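PDB 2XB4: adenylate kinase from Desulfovibrio gigas, which probably catalyses the reversible transfer of the terminal phosphate of ATP to AMP, giving two ADP, and carries a bound zinc ion. Local coordinates for residues L69-E73 with A98-M104; N121-R127 with N137-I141; Y202-D206 with L218-L222. All blocks are in the same frame, centred on the assembly; numbering follows the deposited sequence.

Interaction 1. Residues L69-E73 with A98-M104; sequences LETLE and ALQEKGM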
ATOM      1  N   LEU A  69     -34.551   4.772  10.724  1.00 14.32           N
ATOM      2  CA  LEU A  69     -35.540   5.838  11.042  1.00 14.76           C
ATOM      3  C   LEU A  69     -35.171   6.594  12.323  1.00 15.21           C
ATOM      4  O   LEU A  69     -35.397   7.833  12.381  1.00 15.70           O
ATOM      5  CB  LEU A  69     -36.929   5.253  11.249  1.00 13.90           C
ATOM      6  CG  LEU A  69     -37.832   5.224  10.018  1.00 13.14           C
ATOM      7  CD1 LEU A  69     -38.404   6.649   9.870  1.00 15.37           C
ATOM      8  CD2 LEU A  69     -37.119   4.665   8.768  1.00 15.17           C
ATOM      9  N   GLU A  70     -34.629   5.892  13.342  1.00 15.95           N
ATOM     10  CA  GLU A  70     -34.226   6.558  14.571  1.00 17.92           C
ATOM     11  C   GLU A  70     -33.121   7.575  14.316  1.00 17.66           C
ATOM     12  O   GLU A  70     -33.082   8.637  14.948  1.00 17.97           O
ATOM     13  CB  GLU A  70     -33.715   5.570  15.646  1.00 17.70           C
ATOM     14  CG  GLU A  70     -34.883   4.832  16.266  1.00 25.23           C
ATOM     15  CD  GLU A  70     -34.599   4.161  17.629  1.00 30.72           C
ATOM     16  OE1 GLU A  70     -33.410   4.021  18.101  1.00 23.06           O
ATOM     17  OE2 GLU A  70     -35.638   3.697  18.207  1.00 34.08           O
ATOM     18  N   THR A  71     -32.168   7.226  13.448  1.00 15.10           N
ATOM     19  CA  THR A  71     -31.083   8.155  13.077  1.00 16.46           C
ATOM     20  C   THR A  71     -31.582   9.356  12.296  1.00 18.31           C
ATOM     21  O   THR A  71     -31.182  10.506  12.538  1.00 18.74           O
ATOM     22  CB  THR A  71     -29.967   7.356  12.277  1.00 16.05           C
ATOM     23  OG1 THR A  71     -29.447   6.402  13.228  1.00 17.44           O
ATOM     24  CG2 THR A  71     -28.770   8.280  11.882  1.00 17.72           C
ATOM     25  N   LEU A  72     -32.482   9.100  11.364  1.00 17.92           N
ATOM     26  CA  LEU A  72     -33.103  10.192  10.578  1.00 19.30           C
ATOM     27  C   LEU A  72     -33.850  11.192  11.461  1.00 21.10           C
ATOM     28  O   LEU A  72     -33.782  12.408  11.241  1.00 20.19           O
ATOM     29  CB  LEU A  72     -34.016   9.601   9.532  1.00 18.14           C
ATOM     30  CG  LEU A  72     -33.396   8.789   8.402  1.00 19.17           C
ATOM     31  CD1 LEU A  72     -34.565   8.228   7.501  1.00 17.84           C
ATOM     32  CD2 LEU A  72     -32.278   9.551   7.558  1.00 21.06           C
ATOM     33  N   GLU A  73     -34.545  10.674  12.481  1.00 23.19           N
ATOM     34  CA  GLU A  73     -35.278  11.498  13.464  1.00 28.18           C
ATOM     35  C   GLU A  73     -34.368  12.320  14.341  1.00 30.18           C
ATOM     36  O   GLU A  73     -34.707  13.447  14.733  1.00 32.41           O
ATOM     37  CB  GLU A  73     -36.110  10.646  14.381  1.00 27.59           C
ATOM     38  CG  GLU A  73     -37.355  10.192  13.724  1.00 36.93           C
ATOM     39  CD  GLU A  73     -38.208   9.300  14.620  1.00 50.18           C
ATOM     40  OE1 GLU A  73     -37.643   8.539  15.476  1.00 54.05           O
ATOM     41  OE2 GLU A  73     -39.453   9.381  14.466  1.00 54.73           O
ATOM     42  N   ALA A  98     -41.937   2.514   6.318  1.00 16.23           N
ATOM     43  CA  ALA A  98     -41.516   3.030   7.646  1.00 16.12           C
ATOM     44  C   ALA A  98     -41.506   4.573   7.664  1.00 16.98           C
ATOM     45  O   ALA A  98     -41.869   5.225   8.688  1.00 16.72           O
ATOM     46  CB  ALA A  98     -40.125   2.443   8.046  1.00 13.88           C
ATOM     47  N   LEU A  99     -41.036   5.183   6.579  1.00 15.84           N
ATOM     48  CA  LEU A  99     -41.077   6.631   6.443  1.00 17.37           C
ATOM     49  C   LEU A  99     -42.545   7.165   6.423  1.00 18.41           C
ATOM     50  O   LEU A  99     -42.873   8.123   7.092  1.00 18.93           O
ATOM     51  CB  LEU A  99     -40.362   7.045   5.149  1.00 16.88           C
ATOM     52  CG  LEU A  99     -38.805   6.935   5.080  1.00 15.99           C
ATOM     53  CD1 LEU A  99     -38.461   7.193   3.636  1.00 18.45           C
ATOM     54  CD2 LEU A  99     -38.085   7.992   6.020  1.00 17.08           C
ATOM     55  N   GLN A 100     -43.425   6.508   5.678  1.00 18.28           N
ATOM     56  CA  GLN A 100     -44.846   6.903   5.704  1.00 22.02           C
ATOM     57  C   GLN A 100     -45.457   6.805   7.123  1.00 22.43           C
ATOM     58  O   GLN A 100     -46.204   7.708   7.553  1.00 24.43           O
ATOM     59  CB  GLN A 100     -45.630   6.021   4.767  1.00 22.86           C
ATOM     60  CG  GLN A 100     -45.366   6.255   3.293  1.00 27.48           C
ATOM     61  CD  GLN A 100     -46.678   6.222   2.530  1.00 41.08           C
ATOM     62  OE1 GLN A 100     -47.309   5.166   2.427  1.00 45.96           O
ATOM     63  NE2 GLN A 100     -47.128   7.398   2.022  1.00 43.64           N
ATOM     64  N   GLU A 101     -45.159   5.727   7.841  1.00 21.19           N
ATOM     65  CA  GLU A 101     -45.718   5.518   9.199  1.00 24.34           C
ATOM     66  C   GLU A 101     -45.258   6.665  10.143  1.00 23.42           C
ATOM     67  O   GLU A 101     -45.928   6.984  11.109  1.00 24.39           O
ATOM     68  CB  GLU A 101     -45.359   4.093   9.794  1.00 23.00           C
ATOM     69  N   LYS A 102     -44.126   7.284   9.862  1.00 21.58           N
ATOM     70  CA  LYS A 102     -43.615   8.364  10.746  1.00 23.77           C
ATOM     71  C   LYS A 102     -43.844   9.740  10.148  1.00 23.32           C
ATOM     72  O   LYS A 102     -43.351  10.767  10.699  1.00 26.86           O
ATOM     73  CB  LYS A 102     -42.093   8.209  10.971  1.00 24.17           C
ATOM     74  CG  LYS A 102     -41.681   7.009  11.720  1.00 30.80           C
ATOM     75  CD  LYS A 102     -42.198   6.908  13.114  1.00 37.75           C
ATOM     76  CE  LYS A 102     -41.296   5.888  13.836  1.00 43.69           C
ATOM     77  NZ  LYS A 102     -41.535   6.094  15.303  1.00 48.54           N
ATOM     78  N   GLY A 103     -44.507   9.789   8.989  1.00 21.73           N
ATOM     79  CA  GLY A 103     -44.864  11.066   8.365  1.00 21.28           C
ATOM     80  C   GLY A 103     -43.661  11.800   7.849  1.00 22.97           C
ATOM     81  O   GLY A 103     -43.665  13.010   7.767  1.00 24.46           O
ATOM     82  N   MET A 104     -42.623  11.076   7.497  1.00 22.37           N
ATOM     83  CA  MET A 104     -41.401  11.703   7.022  1.00 25.77           C
ATOM     84  C   MET A 104     -41.399  11.648   5.476  1.00 25.46           C
ATOM     85  O   MET A 104     -41.462  10.563   4.877  1.00 23.74           O
ATOM     86  CB  MET A 104     -40.250  10.886   7.640  1.00 25.63           C
ATOM     87  CG  MET A 104     -38.933  11.606   7.811  1.00 33.34           C
ATOM     88  SD  MET A 104     -37.814  10.445   8.668  1.00 39.90           S
ATOM     89  CE  MET A 104     -38.513  10.369  10.334  1.00 36.20           C
TER
HETATM   90  O   HOH W   1     -38.286   6.063  15.150  1.00 26.88           O

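Interaction 2. Residues N121-R127 with N137-I141; sequences NRIMGRR and NNIFI. With SRT (S,R meso-tartaric acid), chain C.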
ATOM      1  N   ASN A 121     -13.848   0.832 -15.077  1.00 14.65           N
ATOM      2  CA  ASN A 121     -12.628   1.476 -15.605  1.00 17.95           C
ATOM      3  C   ASN A 121     -12.222   2.754 -14.887  1.00 16.01           C
ATOM      4  O   ASN A 121     -11.050   2.990 -14.635  1.00 17.73           O
ATOM      5  CB  ASN A 121     -12.794   1.760 -17.077  1.00 17.45           C
ATOM      6  CG  ASN A 121     -12.563   0.496 -17.911  1.00 24.27           C
ATOM      7  OD1 ASN A 121     -11.803  -0.416 -17.526  1.00 29.91           O
ATOM      8  ND2 ASN A 121     -13.241   0.417 -19.006  1.00 25.96           N
ATOM      9  N   ARG A 122     -13.189   3.548 -14.503  1.00 16.20           N
ATOM     10  CA  ARG A 122     -12.837   4.705 -13.642  1.00 15.92           C
ATOM     11  C   ARG A 122     -12.198   4.330 -12.302  1.00 16.51           C
ATOM     12  O   ARG A 122     -11.358   5.101 -11.827  1.00 19.24           O
ATOM     13  CB  ARG A 122     -14.032   5.580 -13.375  1.00 15.31           C
ATOM     14  CG  ARG A 122     -14.429   6.319 -14.585  1.00 17.72           C
ATOM     15  CD  ARG A 122     -15.600   7.246 -14.333  1.00 22.48           C
ATOM     16  NE  ARG A 122     -15.764   7.965 -15.612  1.00 25.21           N
ATOM     17  CZ  ARG A 122     -16.117   9.237 -15.737  1.00 28.28           C
ATOM     18  NH1 ARG A 122     -16.348   9.965 -14.655  1.00 22.80           N
ATOM     19  NH2 ARG A 122     -16.203   9.795 -16.967  1.00 31.88           N
ATOM     20  N   ILE A 123     -12.636   3.237 -11.653  1.00 13.58           N
ATOM     21  CA  ILE A 123     -11.999   2.845 -10.415  1.00 12.35           C
ATOM     22  C   ILE A 123     -10.555   2.366 -10.742  1.00 12.51           C
ATOM     23  O   ILE A 123      -9.594   2.744 -10.058  1.00 13.65           O
ATOM     24  CB  ILE A 123     -12.775   1.711  -9.751  1.00 10.99           C
ATOM     25  CG1 ILE A 123     -14.189   2.193  -9.342  1.00 11.18           C
ATOM     26  CG2 ILE A 123     -12.001   1.075  -8.557  1.00 12.57           C
ATOM     27  CD1 ILE A 123     -15.236   1.010  -9.191  1.00 11.37           C
ATOM     28  N   MET A 124     -10.420   1.450 -11.726  1.00 12.46           N
ATOM     29  CA  MET A 124      -9.085   0.787 -11.967  1.00 13.84           C
ATOM     30  C   MET A 124      -8.102   1.795 -12.521  1.00 11.45           C
ATOM     31  O   MET A 124      -6.913   1.633 -12.336  1.00 14.90           O
ATOM     32  CB  MET A 124      -9.228  -0.384 -12.992  1.00 14.93           C
ATOM     33  CG  MET A 124     -10.174  -1.467 -12.417  1.00 15.50           C
ATOM     34  SD  MET A 124     -10.117  -2.943 -13.396  1.00 21.23           S
ATOM     35  CE  MET A 124      -8.441  -3.509 -13.141  1.00 19.57           C
ATOM     36  N   GLY A 125      -8.602   2.867 -13.132  1.00 11.39           N
ATOM     37  CA  GLY A 125      -7.734   3.876 -13.814  1.00 10.91           C
ATOM     38  C   GLY A 125      -7.108   4.897 -12.863  1.00 12.78           C
ATOM     39  O   GLY A 125      -6.174   5.667 -13.238  1.00 13.28           O
ATOM     40  N   ARG A 126      -7.546   4.931 -11.612  1.00 11.81           N
ATOM     41  CA  ARG A 126      -6.986   5.916 -10.661  1.00 11.22           C
ATOM     42  C   ARG A 126      -5.481   5.703 -10.440  1.00  9.89           C
ATOM     43  O   ARG A 126      -5.039   4.544 -10.244  1.00 11.06           O
ATOM     44  CB  ARG A 126      -7.657   5.744  -9.299  1.00  9.36           C
ATOM     45  CG  ARG A 126      -9.245   6.024  -9.240  1.00 11.85           C
ATOM     46  CD  ARG A 126      -9.853   5.451  -7.943  1.00 12.09           C
ATOM     47  NE  ARG A 126     -11.260   5.858  -7.859  1.00 15.17           N
ATOM     48  CZ  ARG A 126     -12.174   5.274  -7.076  1.00 21.47           C
ATOM     49  NH1 ARG A 126     -11.799   4.271  -6.278  1.00 12.80           N
ATOM     50  NH2 ARG A 126     -13.459   5.709  -7.081  1.00 19.82           N
ATOM     51  N   ARG A 127      -4.719   6.777 -10.382  1.00  9.25           N
ATOM     52  CA  ARG A 127      -3.244   6.718 -10.123  1.00 11.36           C
ATOM     53  C   ARG A 127      -2.994   7.736  -9.040  1.00 13.40           C
ATOM     54  O   ARG A 127      -3.541   8.831  -9.111  1.00 13.77           O
ATOM     55  CB  ARG A 127      -2.418   7.072 -11.365  1.00 10.53           C
ATOM     56  CG  ARG A 127      -2.556   5.907 -12.474  1.00 12.71           C
ATOM     57  CD  ARG A 127      -1.952   4.536 -11.984  1.00 14.96           C
ATOM     58  NE  ARG A 127      -2.046   3.484 -13.015  1.00 15.21           N
ATOM     59  CZ  ARG A 127      -3.094   2.673 -13.221  1.00 18.69           C
ATOM     60  NH1 ARG A 127      -4.217   2.790 -12.501  1.00 14.82           N
ATOM     61  NH2 ARG A 127      -3.036   1.786 -14.226  1.00 20.20           N
ATOM     62  N   ASN A 137      -5.503  11.995 -10.837  1.00 12.37           N
ATOM     63  CA  ASN A 137      -4.940  11.408 -12.073  1.00 13.57           C
ATOM     64  C   ASN A 137      -5.743  10.152 -12.362  1.00 13.43           C
ATOM     65  O   ASN A 137      -5.961   9.357 -11.453  1.00 10.89           O
ATOM     66  CB  ASN A 137      -3.463  10.977 -11.928  1.00 10.38           C
ATOM     67  CG  ASN A 137      -2.477  12.223 -11.788  1.00 12.69           C
ATOM     68  OD1 ASN A 137      -2.250  12.749 -10.649  1.00 17.59           O
ATOM     69  ND2 ASN A 137      -1.892  12.653 -12.872  1.00 11.22           N
ATOM     70  N   ASN A 138      -6.131   9.965 -13.621  1.00 13.64           N
ATOM     71  CA  ASN A 138      -6.896   8.793 -13.941  1.00 15.62           C
ATOM     72  C   ASN A 138      -6.651   8.479 -15.415  1.00 15.05           C
ATOM     73  O   ASN A 138      -7.017   9.285 -16.287  1.00 17.31           O
ATOM     74  CB  ASN A 138      -8.400   8.990 -13.655  1.00 15.38           C
ATOM     75  CG  ASN A 138      -9.153   7.670 -13.635  1.00 16.85           C
ATOM     76  OD1 ASN A 138      -9.116   6.891 -14.654  1.00 14.67           O
ATOM     77  ND2 ASN A 138      -9.824   7.374 -12.501  1.00 15.41           N
ATOM     78  N   ILE A 139      -6.081   7.298 -15.690  1.00 16.76           N
ATOM     79  CA  ILE A 139      -5.835   6.894 -17.054  1.00 19.78           C
ATOM     80  C   ILE A 139      -7.132   6.738 -17.912  1.00 19.63           C
ATOM     81  O   ILE A 139      -7.058   6.833 -19.098  1.00 21.05           O
ATOM     82  CB  ILE A 139      -4.867   5.636 -17.159  1.00 21.77           C
ATOM     83  CG1 ILE A 139      -5.468   4.334 -16.575  1.00 24.96           C
ATOM     84  CG2 ILE A 139      -3.560   5.889 -16.453  1.00 21.74           C
ATOM     85  CD1 ILE A 139      -4.717   3.058 -17.112  1.00 27.77           C
ATOM     86  N   PHE A 140      -8.303   6.626 -17.309  1.00 19.10           N
ATOM     87  CA  PHE A 140      -9.552   6.392 -18.041  0.50 19.75           C
ATOM     88  C   PHE A 140     -10.462   7.636 -18.098  1.00 20.48           C
ATOM     89  O   PHE A 140     -11.597   7.557 -18.616  1.00 21.33           O
ATOM     90  CB  PHE A 140     -10.318   5.160 -17.464  0.50 18.12           C
ATOM     91  CG  PHE A 140     -11.440   4.630 -18.367  0.50 19.46           C
ATOM     92  CD1 PHE A 140     -11.167   3.824 -19.508  0.50 18.54           C
ATOM     93  CD2 PHE A 140     -12.799   4.930 -18.085  0.50 18.98           C
ATOM     94  CE1 PHE A 140     -12.233   3.369 -20.316  0.50 22.66           C
ATOM     95  CE2 PHE A 140     -13.857   4.476 -18.929  0.50 18.64           C
ATOM     96  CZ  PHE A 140     -13.590   3.702 -20.005  0.50 16.41           C
ATOM     97  N   ILE A 141      -9.997   8.767 -17.563  1.00 19.55           N
ATOM     98  CA  ILE A 141     -10.821  10.009 -17.539  1.00 19.00           C
ATOM     99  C   ILE A 141      -9.945  11.087 -18.243  1.00 19.14           C
ATOM    100  O   ILE A 141      -8.899  11.554 -17.672  1.00 16.82           O
ATOM    101  CB  ILE A 141     -11.183  10.453 -16.104  1.00 17.95           C
ATOM    102  CG1 ILE A 141     -12.010   9.386 -15.320  1.00 18.83           C
ATOM    103  CG2 ILE A 141     -11.993  11.690 -16.160  1.00 20.09           C
ATOM    104  CD1 ILE A 141     -12.385   9.852 -13.897  1.00 15.50           C
TER
HETATM  105  O1  SRT C1225     -15.963   7.075  -7.480  1.00 24.42           O
HETATM  106  O11 SRT C1225     -16.193   8.600  -5.823  1.00 25.20           O
HETATM  107  C1  SRT C1225     -16.299   7.450  -6.325  1.00 22.06           C
HETATM  108  C2  SRT C1225     -17.105   6.390  -5.710  1.00 24.88           C
HETATM  109  O2  SRT C1225     -16.572   5.085  -5.600  1.00 18.32           O
HETATM  110  C3  SRT C1225     -18.350   6.787  -5.000  1.00 22.76           C
HETATM  111  O3  SRT C1225     -19.057   6.650  -6.260  1.00 19.27           O
HETATM  112  C4  SRT C1225     -18.844   5.759  -4.072  1.00 24.91           C
HETATM  113  O4  SRT C1225     -18.424   5.814  -2.905  1.00 27.76           O
HETATM  114  O41 SRT C1225     -19.642   4.920  -4.503  1.00 26.17           O
HETATM  115  O   HOH W   2     -14.559   7.580 -18.217  1.00 21.48           O
HETATM  116  O   HOH W   3      -5.806  10.387  -8.379  1.00  9.46           O

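Interaction 3. Residues Y202-D206 with L218-L222; sequences YIELD and LLAQL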
ATOM      1  N   TYR A 202     -37.487  12.955  -9.030  1.00 18.26           N
ATOM      2  CA  TYR A 202     -36.423  11.978  -9.253  1.00 18.02           C
ATOM      3  C   TYR A 202     -35.431  12.605 -10.245  1.00 19.55           C
ATOM      4  O   TYR A 202     -35.808  12.982 -11.390  1.00 19.52           O
ATOM      5  CB  TYR A 202     -37.002  10.708  -9.852  1.00 17.18           C
ATOM      6  CG  TYR A 202     -35.978   9.527  -9.919  1.00 15.90           C
ATOM      7  CD1 TYR A 202     -35.843   8.651  -8.845  1.00 17.64           C
ATOM      8  CD2 TYR A 202     -35.197   9.305 -11.068  1.00 18.19           C
ATOM      9  CE1 TYR A 202     -34.986   7.548  -8.901  1.00 15.89           C
ATOM     10  CE2 TYR A 202     -34.259   8.194 -11.133  1.00 15.78           C
ATOM     11  CZ  TYR A 202     -34.210   7.329 -10.042  1.00 15.38           C
ATOM     12  OH  TYR A 202     -33.419   6.209 -10.003  1.00 14.82           O
ATOM     13  N   ILE A 203     -34.200  12.796  -9.785  1.00 16.72           N
ATOM     14  CA  ILE A 203     -33.191  13.508 -10.594  1.00 18.02           C
ATOM     15  C   ILE A 203     -32.187  12.461 -11.129  1.00 18.34           C
ATOM     16  O   ILE A 203     -31.681  11.673 -10.342  1.00 16.55           O
ATOM     17  CB  ILE A 203     -32.456  14.541  -9.744  1.00 18.57           C
ATOM     18  CG1 ILE A 203     -33.441  15.657  -9.322  1.00 16.49           C
ATOM     19  CG2 ILE A 203     -31.263  15.259 -10.600  1.00 19.08           C
ATOM     20  CD1 ILE A 203     -32.761  16.725  -8.369  1.00 22.65           C
ATOM     21  N   GLU A 204     -31.935  12.451 -12.447  1.00 18.18           N
ATOM     22  CA  GLU A 204     -30.962  11.528 -13.049  1.00 19.23           C
ATOM     23  C   GLU A 204     -29.788  12.381 -13.467  1.00 21.73           C
ATOM     24  O   GLU A 204     -29.975  13.379 -14.210  1.00 22.66           O
ATOM     25  CB  GLU A 204     -31.585  10.907 -14.298  1.00 21.34           C
ATOM     26  CG  GLU A 204     -32.687   9.864 -14.012  1.00 22.76           C
ATOM     27  CD  GLU A 204     -33.195   9.251 -15.326  1.00 33.27           C
ATOM     28  OE1 GLU A 204     -33.109   9.900 -16.374  1.00 42.93           O
ATOM     29  OE2 GLU A 204     -33.648   8.119 -15.345  1.00 36.22           O
ATOM     30  N   LEU A 205     -28.614  12.075 -12.943  1.00 19.36           N
ATOM     31  CA  LEU A 205     -27.393  12.782 -13.259  1.00 21.23           C
ATOM     32  C   LEU A 205     -26.539  11.919 -14.191  1.00 22.38           C
ATOM     33  O   LEU A 205     -26.271  10.742 -13.895  1.00 22.05           O
ATOM     34  CB  LEU A 205     -26.638  13.033 -11.944  1.00 21.51           C
ATOM     35  CG  LEU A 205     -27.299  14.019 -10.994  1.00 21.99           C
ATOM     36  CD1 LEU A 205     -26.346  14.209  -9.705  1.00 21.22           C
ATOM     37  CD2 LEU A 205     -27.587  15.409 -11.731  1.00 21.10           C
ATOM     38  N   ASP A 206     -26.118  12.479 -15.310  1.00 23.31           N
ATOM     39  CA  ASP A 206     -25.229  11.750 -16.232  1.00 26.89           C
ATOM     40  C   ASP A 206     -23.831  11.807 -15.670  1.00 27.56           C
ATOM     41  O   ASP A 206     -23.146  12.841 -15.787  1.00 27.60           O
ATOM     42  CB  ASP A 206     -25.198  12.421 -17.616  1.00 28.99           C
ATOM     43  CG  ASP A 206     -24.121  11.823 -18.545  1.00 35.20           C
ATOM     44  OD1 ASP A 206     -23.493  10.771 -18.226  1.00 31.80           O
ATOM     45  OD2 ASP A 206     -23.890  12.445 -19.607  1.00 41.14           O
ATOM     46  N   LEU A 218     -27.358  19.580 -11.081  1.00 43.11           N
ATOM     47  CA  LEU A 218     -27.922  19.050  -9.858  1.00 40.38           C
ATOM     48  C   LEU A 218     -28.434  20.149  -8.958  1.00 44.12           C
ATOM     49  O   LEU A 218     -29.585  20.124  -8.541  1.00 44.33           O
ATOM     50  CB  LEU A 218     -26.854  18.314  -9.098  1.00 37.99           C
ATOM     51  CG  LEU A 218     -27.218  17.302  -8.048  1.00 37.74           C
ATOM     52  CD1 LEU A 218     -26.369  17.509  -6.845  1.00 42.63           C
ATOM     53  CD2 LEU A 218     -28.702  17.103  -7.687  1.00 33.02           C
ATOM     54  N   LEU A 219     -27.539  21.075  -8.611  1.00 49.11           N
ATOM     55  CA  LEU A 219     -27.865  22.255  -7.804  1.00 56.62           C
ATOM     56  C   LEU A 219     -28.946  23.127  -8.490  1.00 60.79           C
ATOM     57  O   LEU A 219     -29.649  23.873  -7.793  1.00 67.31           O
ATOM     58  CB  LEU A 219     -26.589  23.062  -7.432  1.00 62.73           C
ATOM     59  CG  LEU A 219     -25.826  22.866  -6.094  1.00 66.48           C
ATOM     60  CD1 LEU A 219     -25.574  21.425  -5.616  1.00 57.96           C
ATOM     61  CD2 LEU A 219     -24.502  23.657  -6.113  1.00 75.60           C
ATOM     62  N   ALA A 220     -29.084  23.015  -9.826  1.00 59.31           N
ATOM     63  CA  ALA A 220     -30.185  23.682 -10.564  1.00 64.19           C
ATOM     64  C   ALA A 220     -31.506  22.932 -10.318  1.00 60.08           C
ATOM     65  O   ALA A 220     -32.521  23.563 -10.030  1.00 64.75           O
ATOM     66  CB  ALA A 220     -29.900  23.793 -12.051  1.00 66.71           C
ATOM     67  N   GLN A 221     -31.515  21.598 -10.412  1.00 52.33           N
ATOM     68  CA  GLN A 221     -32.803  20.891 -10.266  1.00 50.47           C
ATOM     69  C   GLN A 221     -33.314  20.711  -8.828  1.00 48.87           C
ATOM     70  O   GLN A 221     -34.441  20.268  -8.643  1.00 49.63           O
ATOM     71  CB  GLN A 221     -32.827  19.575 -11.011  1.00 47.61           C
ATOM     72  CG  GLN A 221     -32.260  19.640 -12.413  1.00 51.87           C
ATOM     73  CD  GLN A 221     -31.994  18.240 -12.962  1.00 54.14           C
ATOM     74  OE1 GLN A 221     -32.899  17.373 -12.986  1.00 53.73           O
ATOM     75  NE2 GLN A 221     -30.742  17.998 -13.377  1.00 53.35           N
ATOM     76  N   LEU A 222     -32.498  21.058  -7.829  1.00 48.77           N
ATOM     77  CA  LEU A 222     -32.933  21.134  -6.419  1.00 50.68           C
ATOM     78  C   LEU A 222     -33.375  22.539  -6.030  1.00 59.68           C
ATOM     79  O   LEU A 222     -34.227  22.739  -5.128  1.00 64.20           O
ATOM     80  CB  LEU A 222     -31.779  20.742  -5.482  1.00 49.45           C
ATOM     81  CG  LEU A 222     -31.136  19.374  -5.612  1.00 41.28           C
ATOM     82  CD1 LEU A 222     -29.828  19.243  -4.810  1.00 41.33           C
ATOM     83  CD2 LEU A 222     -32.100  18.315  -5.181  1.00 37.78           C
TER
HETATM   84  O   HOH W   4     -33.503  14.366 -14.107  1.00 18.00           O
HETATM   85  O   HOH W   5     -29.515  16.164 -14.879  1.00 37.19           O

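Interaction 1. Residues L69-E73 with A98-M104
Leu69 is the main bump of this contact, and the end of helix 89-101 with the turn after it supplies the hollow. Its two methyl groups part company there. CD2 rests on Ala98 CB at 3.8 Å. CD1 goes deeper, between Lys102 CG, Leu99 CD2 and the Met104 methyl, with CE 3.8 Å from Leu69 CD1. Met104 fills the next gap along helix 61-75. Its chain runs straight to the sulfur and then bends (chi3 -70°). This bend lays CE against Glu73 CG at 3.6 Å, while SD lies 4.0 Å from Leu72 CB. Leu69 and Met104 lie alongside, pointing opposite ways. Leu72 and Leu99 meet crosswise, their CD1 and CD2 methyls touching at 3.8 Å.

At the solvent side, Glu73 and Lys102 form a long salt bridge, OE2 to NZ 4.0 Å. A water also sits between the two groups: it donates to Glu73 OE1 and accepts weakly from Lys102 NZ. Gly103, with positive phi, ends helix 89-101 in a Schellman motif. Met104, the next residue, points toward helix 61-75.

Both helices pack against strand 80-83 of the central parallel sheet, through Trp80. That residue is touched by Leu72, Leu99 and Met104, and Leu72 also reaches Ile29 of strand 27-30.

Interaction 2. Residues N121-R127 with N137-I141
Asn138 reaches across to the last turn of helix 116-124 from an Asx turn, which lies at the start of a type I turn spanning Asn138 to Ile141. With CG anti to the backbone N (chi1 -165°), its amide faces that helical turn and works at both ends. ND2 donates to Arg122 O at 2.8 Å, on a lone pair and in the carbonyl plane. OD1 accepts from Phe140 N and so closes the Asx turn. Gly125, without a side chain, lies directly against this amide.

The backbones meet in a single bridge between Arg126 and Asn138. Ile139 N donates to Gly125 O, and Arg127 N donates to Asn137 O at 3.1 Å.

The Phe140 ring, in one of its two conformers, lies with one face over Asn121 CB; the closeness of this approach is doubtful. Arg122 runs extended past the ring, its guanidinium plane 75° from that of Phe140, and takes Ile141 CG1 over one face. A water joins Arg122 NE to Phe140 O.

Arg126 points the other way, toward the nucleotide site. It pairs with Asp164 through NH1, and NH2 lies 2.9 Å from tartrate O1. It is a predicted ATP-binding residue. Asn137 touches Cys151, a zinc ligand.

Arg127 bends back at chi2 (-64°). Ile139 CG1 sits over one face of its guanidinium, while NH1 donates to Met124 O at 2.9 Å and Arg126 O at 3.0 Å.

Interaction 3. Residues Y202-D206 with L218-L222
Ile203 of strand 201-206 points toward helix 211-222, and Leu205 reaches it with its methyls. Ile203 CD1 meets Leu222 CD2 at 3.6 Å. It also lies 4.1 Å from Leu218 CD2, one helical turn earlier. Its other branch, CG2, is anti to the backbone N and lies beside the Gln221 amide, 3.6 Å from OE1. The Ile203 and Gln221 side chains run side by side, heading opposite ways. Leu205 lays both methyls against Leu218: CD1 is 3.6 Å from Leu218 CG, and CD2 lies by Leu218 CB. These two leucines are set roughly perpendicular.

No direct hydrogen bond joins the segments. Instead, two waters link the Gln221 amide to the backbone of Glu204. One accepts from Glu204 N and donates to Gln221 OE1. The other donates to Glu204 O and accepts from Gln221 NE2 at 2.7 Å. Gln221 NE2 is also bonded to Thr217 O, one turn back, so NE2 has two partners, while OE1 takes a longer bond from the first water.

Further out, Leu218 and Leu222 reach Val20 of helix 13-24, and Leu218 also touches Ile110 of strand 108-113. Backbone bonds from Ile203 and Leu205 to Val109, Glu111 and Leu113 hold strand 201-206 at the edge of the sheet.

The short strand and helix segments run nearly antiparallel, at 168° with their axes 9.8 Å apart. This is a beta-alpha unit of the P-loop NTPase fold: the last strand of the parallel sheet is followed by a helix that packs back on one of its faces.

The contacts follow one another along the chain, each closing before the next opens. Interactions 1 and 3 both belong to the CORE built round the parallel sheet, with centres 24 Å apart. Interaction 1 joins helices 61-75 and 89-101 beside strand 80-83. Interaction 3 packs helix 211-222 on the edge strand 201-206. Interaction 2 lies on the opposite side of the chain's centre from interaction 1, their centres 39 Å apart. It joins the last turn of helix 116-124 to the zinc-bearing loop region, consistent with the LID. Its nearest atoms are about 7 Å from interaction 3. No two contacts touch. Helix 116-124 follows strand 108-113, which pairs with strand 201-206, tying interaction 2 to the sheet.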